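Local coordinates for protein endo-beta-1,4-glucanase (Bacillus licheniformis, PDB 2JEN) that hydrolyses beta-1,4-glucan backbones, notably that of plant cell-wall xyloglucan, as a family 12 xyloglucanase and endoglucanase, at residues A[135-141]-A[234-240]; A[45-51]-A[91-97]; A[149-153]-A[194-198]. The protein carries 1 engineered substitution. All coordinates share one frame; numbering follows the deposited sequence.

Interaction 1 (A[135-141]-A[234-240]). With GLC (alpha-D-glucopyranose), chain B.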
loop_
_atom_site.group_PDB
_atom_site.type_symbol
_atom_site.label_atom_id
_atom_site.label_comp_id
_atom_site.label_asym_id
_atom_site.label_seq_id
_atom_site.Cartn_x
_atom_site.Cartn_y
_atom_site.Cartn_z
ATOM N N ALA A 135 1.634 25.527 12.735
ATOM C CA ALA A 135 1.128 26.883 12.665
ATOM C C ALA A 135 -0.385 26.957 12.667
ATOM O O ALA A 135 -1.051 26.167 11.968
ATOM C CB ALA A 135 1.656 27.603 11.415
ATOM N N TYR A 136 -0.924 27.938 13.397
ATOM C CA TYR A 136 -2.275 28.372 13.194
ATOM C C TYR A 136 -2.374 29.141 11.896
ATOM O O TYR A 136 -1.446 29.884 11.544
ATOM C CB TYR A 136 -2.763 29.286 14.299
ATOM C CG TYR A 136 -3.100 28.575 15.583
ATOM C CD1 TYR A 136 -4.348 28.002 15.776
ATOM C CD2 TYR A 136 -2.156 28.436 16.617
ATOM C CE1 TYR A 136 -4.649 27.331 16.933
ATOM C CE2 TYR A 136 -2.454 27.752 17.780
ATOM C CZ TYR A 136 -3.722 27.207 17.954
ATOM O OH TYR A 136 -4.041 26.539 19.133
ATOM N N ASP A 137 -3.502 28.998 11.226
ATOM C CA ASP A 137 -3.856 29.783 10.028
ATOM C C ASP A 137 -5.251 30.311 10.239
ATOM O O ASP A 137 -6.203 29.531 10.433
ATOM C CB ASP A 137 -3.785 28.921 8.763
ATOM C CG ASP A 137 -3.569 29.692 7.485
ATOM O OD1 ASP A 137 -2.985 30.793 7.475
ATOM O OD2 ASP A 137 -3.912 29.169 6.433
ATOM N N ILE A 138 -5.364 31.637 10.341
ATOM C CA ILE A 138 -6.612 32.309 10.632
ATOM C C ILE A 138 -7.006 33.114 9.405
ATOM O O ILE A 138 -6.219 33.916 8.906
ATOM C CB ILE A 138 -6.440 33.231 11.853
ATOM C CG1 ILE A 138 -5.999 32.453 13.104
ATOM C CG2 ILE A 138 -7.712 34.043 12.127
ATOM C CD1 ILE A 138 -4.685 32.827 13.671
ATOM N N TRP A 139 -8.203 32.868 8.873
ATOM C CA TRP A 139 -8.678 33.499 7.661
ATOM C C TRP A 139 -9.695 34.569 7.987
ATOM O O TRP A 139 -10.558 34.362 8.845
ATOM C CB TRP A 139 -9.323 32.487 6.735
ATOM C CG TRP A 139 -8.396 31.507 6.151
ATOM C CD1 TRP A 139 -8.340 30.151 6.401
ATOM C CD2 TRP A 139 -7.399 31.782 5.161
ATOM N NE1 TRP A 139 -7.352 29.589 5.629
ATOM C CE2 TRP A 139 -6.768 30.573 4.852
ATOM C CE3 TRP A 139 -6.984 32.937 4.500
ATOM C CZ2 TRP A 139 -5.769 30.493 3.922
ATOM C CZ3 TRP A 139 -5.999 32.843 3.568
ATOM C CH2 TRP A 139 -5.397 31.641 3.272
ATOM N N LEU A 140 -9.589 35.702 7.282
ATOM C CA LEU A 140 -10.542 36.794 7.417
ATOM C C LEU A 140 -11.096 37.181 6.056
ATOM O O LEU A 140 -10.444 37.028 5.025
ATOM C CB LEU A 140 -9.887 38.013 8.094
ATOM C CG LEU A 140 -9.305 37.772 9.482
ATOM C CD1 LEU A 140 -7.841 37.393 9.489
ATOM C CD2 LEU A 140 -9.577 39.000 10.383
ATOM N N HIS A 141 -12.336 37.671 6.090
ATOM C CA HIS A 141 -13.058 38.156 4.918
ATOM C C HIS A 141 -13.745 39.467 5.257
ATOM O O HIS A 141 -13.954 39.787 6.422
ATOM C CB HIS A 141 -14.150 37.172 4.499
ATOM C CG HIS A 141 -13.661 35.880 3.904
ATOM N ND1 HIS A 141 -13.317 34.774 4.671
ATOM C CD2 HIS A 141 -13.574 35.496 2.612
ATOM C CE1 HIS A 141 -12.987 33.786 3.843
ATOM N NE2 HIS A 141 -13.146 34.197 2.594
ATOM N N TYR A 234 -14.300 40.177 9.283
ATOM C CA TYR A 234 -14.751 38.997 10.016
ATOM C C TYR A 234 -13.670 37.950 10.084
ATOM O O TYR A 234 -13.019 37.666 9.073
ATOM C CB TYR A 234 -15.950 38.362 9.286
ATOM C CG TYR A 234 -17.193 39.191 9.373
ATOM C CD1 TYR A 234 -17.456 40.162 8.424
ATOM C CD2 TYR A 234 -18.100 39.001 10.402
ATOM C CE1 TYR A 234 -18.612 40.946 8.518
ATOM C CE2 TYR A 234 -19.244 39.807 10.510
ATOM C CZ TYR A 234 -19.489 40.739 9.550
ATOM O OH TYR A 234 -20.632 41.526 9.642
ATOM N N VAL A 235 -13.504 37.332 11.263
ATOM C CA VAL A 235 -12.737 36.104 11.340
ATOM C C VAL A 235 -13.627 34.952 10.860
ATOM O O VAL A 235 -14.728 34.741 11.364
ATOM C CB VAL A 235 -12.197 35.848 12.747
ATOM C CG1 VAL A 235 -11.428 34.525 12.811
ATOM C CG2 VAL A 235 -11.361 37.044 13.266
ATOM N N SER A 236 -13.154 34.239 9.841
ATOM C CA SER A 236 -13.901 33.177 9.182
ATOM C C SER A 236 -13.502 31.772 9.638
ATOM O O SER A 236 -14.299 30.859 9.544
ATOM C CB SER A 236 -13.698 33.259 7.681
ATOM O OG SER A 236 -14.017 34.543 7.217
ATOM N N SER A 237 -12.275 31.623 10.103
ATOM C CA SER A 237 -11.669 30.303 10.343
ATOM C C SER A 237 -10.534 30.433 11.314
ATOM O O SER A 237 -9.778 31.405 11.243
ATOM C CB SER A 237 -11.147 29.813 8.965
ATOM O OG SER A 237 -10.501 28.574 9.012
ATOM N N VAL A 238 -10.341 29.410 12.167
ATOM C CA VAL A 238 -9.093 29.162 12.866
ATOM C C VAL A 238 -8.726 27.724 12.567
ATOM O O VAL A 238 -9.510 26.804 12.833
ATOM C CB VAL A 238 -9.191 29.394 14.379
ATOM C CG1 VAL A 238 -7.935 28.961 15.094
ATOM C CG2 VAL A 238 -9.524 30.875 14.664
ATOM N N GLU A 239 -7.551 27.567 11.991
ATOM C CA GLU A 239 -7.020 26.265 11.605
ATOM C C GLU A 239 -5.691 26.054 12.301
ATOM O O GLU A 239 -4.993 27.034 12.607
ATOM C CB GLU A 239 -6.815 26.181 10.084
ATOM C CG GLU A 239 -7.974 26.706 9.291
ATOM C CD GLU A 239 -7.890 26.542 7.799
ATOM O OE1 GLU A 239 -6.881 26.030 7.282
ATOM O OE2 GLU A 239 -8.869 26.960 7.134
ATOM N N PHE A 240 -5.300 24.813 12.532
ATOM C CA PHE A 240 -3.977 24.508 13.067
ATOM C C PHE A 240 -3.440 23.321 12.306
ATOM O O PHE A 240 -4.125 22.299 12.176
ATOM C CB PHE A 240 -4.018 24.156 14.547
ATOM C CG PHE A 240 -2.669 23.790 15.111
ATOM C CD1 PHE A 240 -2.292 22.478 15.219
ATOM C CD2 PHE A 240 -1.765 24.773 15.484
ATOM C CE1 PHE A 240 -1.029 22.148 15.693
ATOM C CE2 PHE A 240 -0.517 24.457 15.934
ATOM C CZ PHE A 240 -0.149 23.139 16.063
HETATM C C1 GLC B . -0.474 30.789 4.319
HETATM C C2 GLC B . -0.967 31.063 2.901
HETATM C C3 GLC B . -2.298 30.383 2.717
HETATM C C4 GLC B . -2.102 28.880 2.892
HETATM C C5 GLC B . -1.562 28.704 4.318
HETATM C C6 GLC B . -1.460 27.245 4.781
HETATM O O1 GLC B . 0.733 31.436 4.614
HETATM O O2 GLC B . -1.202 32.417 2.586
HETATM O O3 GLC B . -2.772 30.833 1.447
HETATM O O4 GLC B . -3.336 28.203 2.800
HETATM O O5 GLC B . -0.316 29.377 4.423
HETATM O O6 GLC B . -0.691 26.465 3.891
HETATM O O HOH W 1 -5.358 27.148 5.266
#
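Phe240 turns an edge of its ring to the face of Tyr136. Its CD2 stands 3.7 Å above the plane of the Tyr136 ring, over the centre, and the two ring planes are 61° apart. Tyr136 CG stands anti to the carbonyl carbon (chi1 -76°), and its ring projects from the face it shares with Ile138 and Val238. Val238 CG1 meets CD1 of the same ring at 3.8 Å. Further on, Ile138 CG2 touches Val235 CG1, and Leu140 CD2 touches Val235 CG2. This apolar face is the tightly packed part of the contact.

The face with Asp137, Trp139 and Glu239 is polar and hydrated. It looks into the glycan cleft. A water accepts from Trp139 NE1 and lies 2.7 Å from Asp137 OD2 and 2.8 Å from Glu239 OE1. The carboxylate of Glu239 sits at the indole edge of Trp139, and its OE2 is also bonded to His97. Asp137 OD2 lies 3.2 Å from C5 of a bound glucose.

The strands are antiparallel, and a classic beta bulge breaks their register. Ser236 and Ser237 both face Trp139. Trp139 O takes a 2.8 Å bond from Ser236 N; its bond from Ser237 N is long and weak. The bulge brings Ser236 OG within 2.7 Å of His141 ND1, where either may donate. Beyond it, the partly exposed Tyr234 ring leads away.

Strand 154-163 pairs with the other edge of 131-141. Strands 118-128 and 247-260 of the second sheet pack under the apolar face.

Interaction 2 (A[45-51]-A[91-97]). With GLC (alpha-D-glucopyranose), chain C; XYS (alpha-D-xylopyranose), chain D.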
loop_
_atom_site.group_PDB
_atom_site.type_symbol
_atom_site.label_atom_id
_atom_site.label_comp_id
_atom_site.label_asym_id
_atom_site.label_seq_id
_atom_site.Cartn_x
_atom_site.Cartn_y
_atom_site.Cartn_z
ATOM N N LYS A 45 -18.016 20.318 14.833
ATOM C CA LYS A 45 -17.450 21.667 15.033
ATOM C C LYS A 45 -16.090 21.786 14.360
ATOM O O LYS A 45 -15.703 22.861 13.924
ATOM C CB LYS A 45 -17.287 21.941 16.531
ATOM C CG LYS A 45 -16.864 23.367 16.875
ATOM C CD LYS A 45 -16.643 23.501 18.382
ATOM C CE LYS A 45 -16.007 24.849 18.709
ATOM N NZ LYS A 45 -15.714 25.043 20.159
ATOM N N TYR A 46 -15.389 20.672 14.272
ATOM C CA TYR A 46 -14.054 20.638 13.659
ATOM C C TYR A 46 -13.983 19.532 12.651
ATOM O O TYR A 46 -14.729 18.554 12.719
ATOM C CB TYR A 46 -12.990 20.352 14.714
ATOM C CG TYR A 46 -13.045 21.184 15.977
ATOM C CD1 TYR A 46 -12.976 22.571 15.952
ATOM C CD2 TYR A 46 -13.127 20.570 17.208
ATOM C CE1 TYR A 46 -12.984 23.308 17.142
ATOM C CE2 TYR A 46 -13.148 21.285 18.373
ATOM C CZ TYR A 46 -13.069 22.653 18.335
ATOM O OH TYR A 46 -13.082 23.377 19.519
ATOM N N TYR A 47 -13.009 19.636 11.758
ATOM C CA TYR A 47 -12.564 18.436 11.010
ATOM C C TYR A 47 -11.098 18.472 10.791
ATOM O O TYR A 47 -10.495 19.528 10.612
ATOM C CB TYR A 47 -13.302 18.263 9.670
ATOM C CG TYR A 47 -13.291 19.456 8.730
ATOM C CD1 TYR A 47 -14.256 20.445 8.820
ATOM C CD2 TYR A 47 -12.334 19.570 7.713
ATOM C CE1 TYR A 47 -14.253 21.504 7.926
ATOM C CE2 TYR A 47 -12.368 20.642 6.815
ATOM C CZ TYR A 47 -13.311 21.614 6.949
ATOM O OH TYR A 47 -13.357 22.650 6.035
ATOM N N ILE A 48 -10.499 17.297 10.830
ATOM C CA ILE A 48 -9.144 17.107 10.348
ATOM C C ILE A 48 -9.268 17.035 8.825
ATOM O O ILE A 48 -10.136 16.356 8.296
ATOM C CB ILE A 48 -8.460 15.834 10.924
ATOM C CG1 ILE A 48 -8.717 15.674 12.438
ATOM C CG2 ILE A 48 -6.989 15.859 10.606
ATOM C CD1 ILE A 48 -8.160 14.399 13.041
ATOM N N PHE A 49 -8.377 17.726 8.159
ATOM C CA PHE A 49 -8.454 17.930 6.713
ATOM C C PHE A 49 -7.149 17.524 6.027
ATOM O O PHE A 49 -6.072 18.026 6.363
ATOM C CB PHE A 49 -8.719 19.429 6.468
ATOM C CG PHE A 49 -8.985 19.827 5.031
ATOM C CD1 PHE A 49 -9.696 19.020 4.158
ATOM C CD2 PHE A 49 -8.581 21.064 4.593
ATOM C CE1 PHE A 49 -9.958 19.438 2.855
ATOM C CE2 PHE A 49 -8.825 21.454 3.288
ATOM C CZ PHE A 49 -9.514 20.659 2.435
ATOM N N ASN A 50 -7.242 16.578 5.090
ATOM C CA ASN A 50 -6.076 16.064 4.379
ATOM C C ASN A 50 -5.757 17.011 3.238
ATOM O O ASN A 50 -5.907 16.705 2.040
ATOM C CB ASN A 50 -6.309 14.623 3.903
ATOM C CG ASN A 50 -5.017 13.881 3.710
ATOM O OD1 ASN A 50 -4.007 14.238 4.337
ATOM N ND2 ASN A 50 -5.035 12.786 2.978
ATOM N N ASN A 51 -5.295 18.213 3.614
ATOM C CA ASN A 51 -5.095 19.334 2.690
ATOM C C ASN A 51 -3.758 19.205 1.994
ATOM O O ASN A 51 -2.726 19.277 2.650
ATOM C CB ASN A 51 -5.169 20.642 3.487
ATOM C CG ASN A 51 -4.975 21.874 2.667
ATOM O OD1 ASN A 51 -4.467 21.826 1.581
ATOM N ND2 ASN A 51 -5.370 23.002 3.230
ATOM N N SER A 91 -4.238 19.595 8.658
ATOM C CA SER A 91 -4.685 20.568 9.621
ATOM C C SER A 91 -6.015 20.191 10.213
ATOM O O SER A 91 -6.742 19.341 9.684
ATOM C CB SER A 91 -4.791 21.927 8.935
ATOM O OG SER A 91 -5.459 21.807 7.690
ATOM N N ILE A 92 -6.319 20.824 11.353
ATOM C CA ILE A 92 -7.672 20.884 11.888
ATOM C C ILE A 92 -8.280 22.218 11.505
ATOM O O ILE A 92 -7.645 23.248 11.689
ATOM C CB ILE A 92 -7.701 20.721 13.417
ATOM C CG1 ILE A 92 -7.002 19.437 13.833
ATOM C CG2 ILE A 92 -9.140 20.799 13.922
ATOM C CD1 ILE A 92 -6.723 19.350 15.371
ATOM N N VAL A 93 -9.529 22.191 11.043
ATOM C CA VAL A 93 -10.288 23.386 10.627
ATOM C C VAL A 93 -11.403 23.585 11.613
ATOM O O VAL A 93 -12.214 22.684 11.828
ATOM C CB VAL A 93 -10.840 23.243 9.186
ATOM C CG1 VAL A 93 -11.764 24.399 8.791
ATOM C CG2 VAL A 93 -9.701 23.091 8.201
ATOM N N SER A 94 -11.561 24.814 12.104
ATOM C CA SER A 94 -12.810 25.341 12.651
ATOM C C SER A 94 -13.291 26.516 11.853
ATOM O O SER A 94 -12.518 27.431 11.624
ATOM C CB SER A 94 -12.572 25.760 14.104
ATOM O OG SER A 94 -13.832 26.035 14.700
ATOM N N GLY A 95 -14.540 26.500 11.426
ATOM C CA GLY A 95 -15.090 27.553 10.612
ATOM C C GLY A 95 -15.122 27.215 9.162
ATOM O O GLY A 95 -15.559 26.128 8.765
ATOM N N TRP A 96 -14.689 28.173 8.355
ATOM C CA TRP A 96 -14.739 28.090 6.905
ATOM C C TRP A 96 -13.414 27.569 6.305
ATOM O O TRP A 96 -12.340 27.834 6.825
ATOM C CB TRP A 96 -15.066 29.495 6.351
ATOM C CG TRP A 96 -14.918 29.717 4.890
ATOM C CD1 TRP A 96 -15.895 29.676 3.959
ATOM C CD2 TRP A 96 -13.721 30.121 4.200
ATOM N NE1 TRP A 96 -15.398 29.972 2.726
ATOM C CE2 TRP A 96 -14.056 30.248 2.836
ATOM C CE3 TRP A 96 -12.395 30.330 4.591
ATOM C CZ2 TRP A 96 -13.130 30.639 1.874
ATOM C CZ3 TRP A 96 -11.462 30.663 3.645
ATOM C CH2 TRP A 96 -11.828 30.820 2.300
ATOM N N HIS A 97 -13.471 26.865 5.172
ATOM C CA HIS A 97 -12.260 26.628 4.383
ATOM C C HIS A 97 -12.640 26.347 2.935
ATOM O O HIS A 97 -12.778 25.204 2.516
ATOM C CB HIS A 97 -11.404 25.485 4.924
ATOM C CG HIS A 97 -10.077 25.412 4.241
ATOM N ND1 HIS A 97 -8.962 26.041 4.750
ATOM C CD2 HIS A 97 -9.720 24.898 3.040
ATOM C CE1 HIS A 97 -7.966 25.885 3.890
ATOM N NE2 HIS A 97 -8.399 25.196 2.842
HETATM C C1 GLC C . -3.687 27.667 1.508
HETATM C C2 GLC C . -4.911 26.810 1.757
HETATM C C3 GLC C . -5.380 26.162 0.478
HETATM C C4 GLC C . -5.609 27.268 -0.551
HETATM C C5 GLC C . -4.311 28.072 -0.739
HETATM C C6 GLC C . -4.590 29.260 -1.671
HETATM O O2 GLC C . -4.708 25.827 2.772
HETATM O O3 GLC C . -6.526 25.342 0.762
HETATM O O4 GLC C . -5.968 26.753 -1.800
HETATM O O5 GLC C . -3.961 28.647 0.504
HETATM O O6 GLC C . -3.960 29.081 -2.919
HETATM C C1 XYS D . -7.447 22.730 -2.471
HETATM C C2 XYS D . -7.131 21.585 -3.426
HETATM C C3 XYS D . -7.156 20.230 -2.709
HETATM C C4 XYS D . -6.386 20.365 -1.390
HETATM C C5 XYS D . -6.817 21.553 -0.518
HETATM O O2 XYS D . -8.115 21.575 -4.474
HETATM O O3 XYS D . -6.615 19.130 -3.471
HETATM O O4 XYS D . -6.425 19.152 -0.686
HETATM O O5 XYS D . -6.734 22.707 -1.277
HETATM O O HOH W 2 -15.420 24.418 6.617
HETATM O O HOH W 3 -12.799 22.362 2.784
HETATM O O HOH W 4 -6.617 23.575 5.881
#
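Tyr47 OH lies against Val93 CG1 and meets two waters, one of them weakly. The closer water lies 2.8 Å from Tyr47 OH and donates to Gly95 O. The weakly held one donates to His97 O. The phenol ring lies alongside Val93. Val93 CB sits over its face, 3.9 Å from the centroid and 18° off the normal. Tyr47 CG lies between the backbone N and the carbonyl carbon (chi1 53°), and the hydroxyl reaches His97 CB.

Strands 46-49 and 91-95 are antiparallel neighbours in the sheet that bears the cleft of this family 12 beta-jelly roll. Tyr47 and Val93 exchange two backbone bonds, and Phe49 N gives a 2.8 Å bond to Ser91 O. On the reverse face, Ile48 and Ile92 pack on Met73 and Trp75 of strand 72-79.

At the cleft end, Phe49 points an edge at the face of His97 in an offset edge-to-face pair. His97 NE2 donates to O3 of a bound glucose at 2.8 Å, while its ND1 is bonded to Glu239. Asn51 ND2 donates to O2 of that glucose at 2.9 Å. A further water accepts from Asn51 ND2 and donates to Ser91 OG, which is itself bonded to Tyr89 O.

Interaction 3 (A[149-153]-A[194-198]). With GLC (alpha-D-glucopyranose), chain B; XYS (alpha-D-xylopyranose), chain E.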
loop_
_atom_site.group_PDB
_atom_site.type_symbol
_atom_site.label_atom_id
_atom_site.label_comp_id
_atom_site.label_asym_id
_atom_site.label_seq_id
_atom_site.Cartn_x
_atom_site.Cartn_y
_atom_site.Cartn_z
ATOM N N ASP A 149 -16.079 29.874 -3.091
ATOM C CA ASP A 149 -15.210 30.669 -3.962
ATOM C C ASP A 149 -14.934 32.052 -3.398
ATOM O O ASP A 149 -14.556 32.961 -4.137
ATOM C CB ASP A 149 -15.843 30.784 -5.359
ATOM C CG ASP A 149 -17.236 31.337 -5.337
ATOM O OD1 ASP A 149 -17.804 31.597 -4.248
ATOM O OD2 ASP A 149 -17.784 31.563 -6.474
ATOM N N SER A 150 -15.105 32.250 -2.097
ATOM C CA SER A 150 -14.854 33.560 -1.517
ATOM C C SER A 150 -13.398 33.704 -1.131
ATOM O O SER A 150 -12.967 33.160 -0.126
ATOM C CB SER A 150 -15.724 33.795 -0.282
ATOM O OG SER A 150 -17.119 33.670 -0.548
ATOM N N ALA A 151 -12.628 34.491 -1.897
ATOM C CA ALA A 151 -11.215 34.680 -1.575
ATOM C C ALA A 151 -11.092 35.494 -0.305
ATOM O O ALA A 151 -11.734 36.532 -0.172
ATOM C CB ALA A 151 -10.469 35.425 -2.727
ATOM N N PRO A 152 -10.291 35.031 0.665
ATOM C CA PRO A 152 -10.040 35.830 1.864
ATOM C C PRO A 152 -9.390 37.164 1.558
ATOM O O PRO A 152 -8.759 37.341 0.505
ATOM C CB PRO A 152 -9.089 34.954 2.678
ATOM C CG PRO A 152 -9.368 33.584 2.220
ATOM C CD PRO A 152 -9.643 33.710 0.756
ATOM N N THR A 153 -9.509 38.063 2.522
ATOM C CA THR A 153 -8.798 39.328 2.457
ATOM C C THR A 153 -7.472 39.318 3.222
ATOM O O THR A 153 -6.542 40.077 2.903
ATOM C CB THR A 153 -9.674 40.486 2.996
ATOM O OG1 THR A 153 -10.086 40.168 4.319
ATOM C CG2 THR A 153 -10.891 40.683 2.118
ATOM N N GLY A 194 -6.754 39.403 -9.311
ATOM C CA GLY A 194 -7.070 40.387 -8.277
ATOM C C GLY A 194 -7.359 39.798 -6.923
ATOM O O GLY A 194 -7.436 40.526 -5.927
ATOM N N LYS A 195 -7.576 38.478 -6.871
ATOM C CA LYS A 195 -7.725 37.792 -5.610
ATOM C C LYS A 195 -6.373 37.731 -4.921
ATOM O O LYS A 195 -5.334 37.527 -5.555
ATOM C CB LYS A 195 -8.224 36.375 -5.811
ATOM C CG LYS A 195 -9.571 36.307 -6.479
ATOM C CD LYS A 195 -10.054 34.859 -6.675
ATOM C CE LYS A 195 -9.002 33.844 -7.157
ATOM N NZ LYS A 195 -8.493 34.012 -8.553
ATOM N N GLY A 196 -6.386 37.867 -3.612
ATOM C CA GLY A 196 -5.137 37.820 -2.868
ATOM C C GLY A 196 -5.345 38.427 -1.524
ATOM O O GLY A 196 -6.253 39.218 -1.313
ATOM N N TRP A 197 -4.482 38.048 -0.602
ATOM C CA TRP A 197 -4.645 38.429 0.782
ATOM C C TRP A 197 -3.342 38.881 1.412
ATOM O O TRP A 197 -2.281 38.378 1.112
ATOM C CB TRP A 197 -5.266 37.289 1.601
ATOM C CG TRP A 197 -4.707 35.924 1.303
ATOM C CD1 TRP A 197 -3.654 35.286 1.900
ATOM C CD2 TRP A 197 -5.227 35.014 0.344
ATOM N NE1 TRP A 197 -3.479 34.058 1.332
ATOM C CE2 TRP A 197 -4.424 33.875 0.364
ATOM C CE3 TRP A 197 -6.263 35.087 -0.577
ATOM C CZ2 TRP A 197 -4.646 32.784 -0.493
ATOM C CZ3 TRP A 197 -6.500 34.008 -1.421
ATOM C CH2 TRP A 197 -5.682 32.872 -1.368
ATOM N N ASN A 198 -3.451 39.825 2.341
ATOM C CA ASN A 198 -2.341 40.078 3.241
ATOM C C ASN A 198 -2.042 38.827 4.029
ATOM O O ASN A 198 -2.967 38.077 4.369
ATOM C CB ASN A 198 -2.706 41.206 4.171
ATOM C CG ASN A 198 -3.090 42.455 3.412
ATOM O OD1 ASN A 198 -2.274 42.960 2.637
ATOM N ND2 ASN A 198 -4.341 42.893 3.540
HETATM C C1 GLC B . -0.474 30.789 4.319
HETATM C C2 GLC B . -0.967 31.063 2.901
HETATM C C3 GLC B . -2.298 30.383 2.717
HETATM C C4 GLC B . -2.102 28.880 2.892
HETATM C C5 GLC B . -1.562 28.704 4.318
HETATM C C6 GLC B . -1.460 27.245 4.781
HETATM O O1 GLC B . 0.733 31.436 4.614
HETATM O O2 GLC B . -1.202 32.417 2.586
HETATM O O3 GLC B . -2.772 30.833 1.447
HETATM O O4 GLC B . -3.336 28.203 2.800
HETATM O O5 GLC B . -0.316 29.377 4.423
HETATM O O6 GLC B . -0.691 26.465 3.891
HETATM C C1 XYS E . -4.023 30.271 -3.764
HETATM C C2 XYS E . -3.853 29.828 -5.172
HETATM C C3 XYS E . -2.465 29.223 -5.301
HETATM C C4 XYS E . -1.399 30.235 -4.910
HETATM C C5 XYS E . -1.715 30.770 -3.518
HETATM O O2 XYS E . -4.789 28.806 -5.452
HETATM O O3 XYS E . -2.279 28.743 -6.622
HETATM O O4 XYS E . -0.162 29.560 -4.907
HETATM O O5 XYS E . -3.073 31.204 -3.499
HETATM O O HOH W 5 -8.961 38.294 -2.086
HETATM O O HOH W 6 -7.030 41.765 0.765
#
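The indole of Trp197 turns the rim of its six-membered ring to Pro152 and, less closely, to Ala151. Pro152 O lies near the ring plane, 3.5 Å from Trp197 CE3. Ala151 CB is also at the edge, more loosely, 4.4 Å from Trp197 CZ3. Pro152 runs alongside the indole, and its CD touches Trp197 CZ3 at 3.8 Å. The pyrrole edge is turned to the ligand. Trp197 NE1 donates to O2 of a glucose at 3.1 Å, almost straight at 163°, with O2 in the ring plane. A second bond from NE1, to O3 of that glucose, is weak. O5 of a xylose approaches the indole obliquely. Trp139 adds an edge-to-face pair with the indole.

A chi1 of 43° tucks Trp197 CG in above the backbone, flanked by N and C, which sets the edge of the benzene half against Ala151 and Pro152. The backbone places Trp197 CB 3.3 Å from Thr153 O. This carbonyl also accepts the bond from Asn198 N at 3.2 Å, bent to 140°, and a proton from a water. The water also bonds weakly to Gly196 O. Another water donates to Pro152 O and accepts from Gly196 N, so it bridges the two backbones.

Toward the protein surface the contact thins. Ala151 CB lies 3.9 Å from Lys195 CB, and the lysine chain then bends away to carbonyls of Ala191 and Gly192.

Asn198 N and Thr153 O join just where strand 195-204 begins its parallel pairing with 154-163. The tryptophan beside them lines the glycan-binding cleft of the family 12 jelly roll.

All three contacts reach the cleft-bearing sheet, interaction 3 through a loop packed on one of its strands. Interactions 1 and 2 are buried and are neighbours in it: strand 234-244 pairs with strand 91-95, with Phe240 O taking a bond from Ile92 N. Interaction 3 is only partly buried and lies farther from the chain centre. Its loop meets interaction 1 through Leu140 O with Thr153 N and through His141 NE2 with Ser150 O. Interactions 1 and 2 have antiparallel ladders, the first broken by a bulge, and apolar undersides, whereas interaction 3 relies on one backbone bond, bridging waters and an indole edge. Interactions 1 and 3 touch the same glucose; interaction 2 binds another.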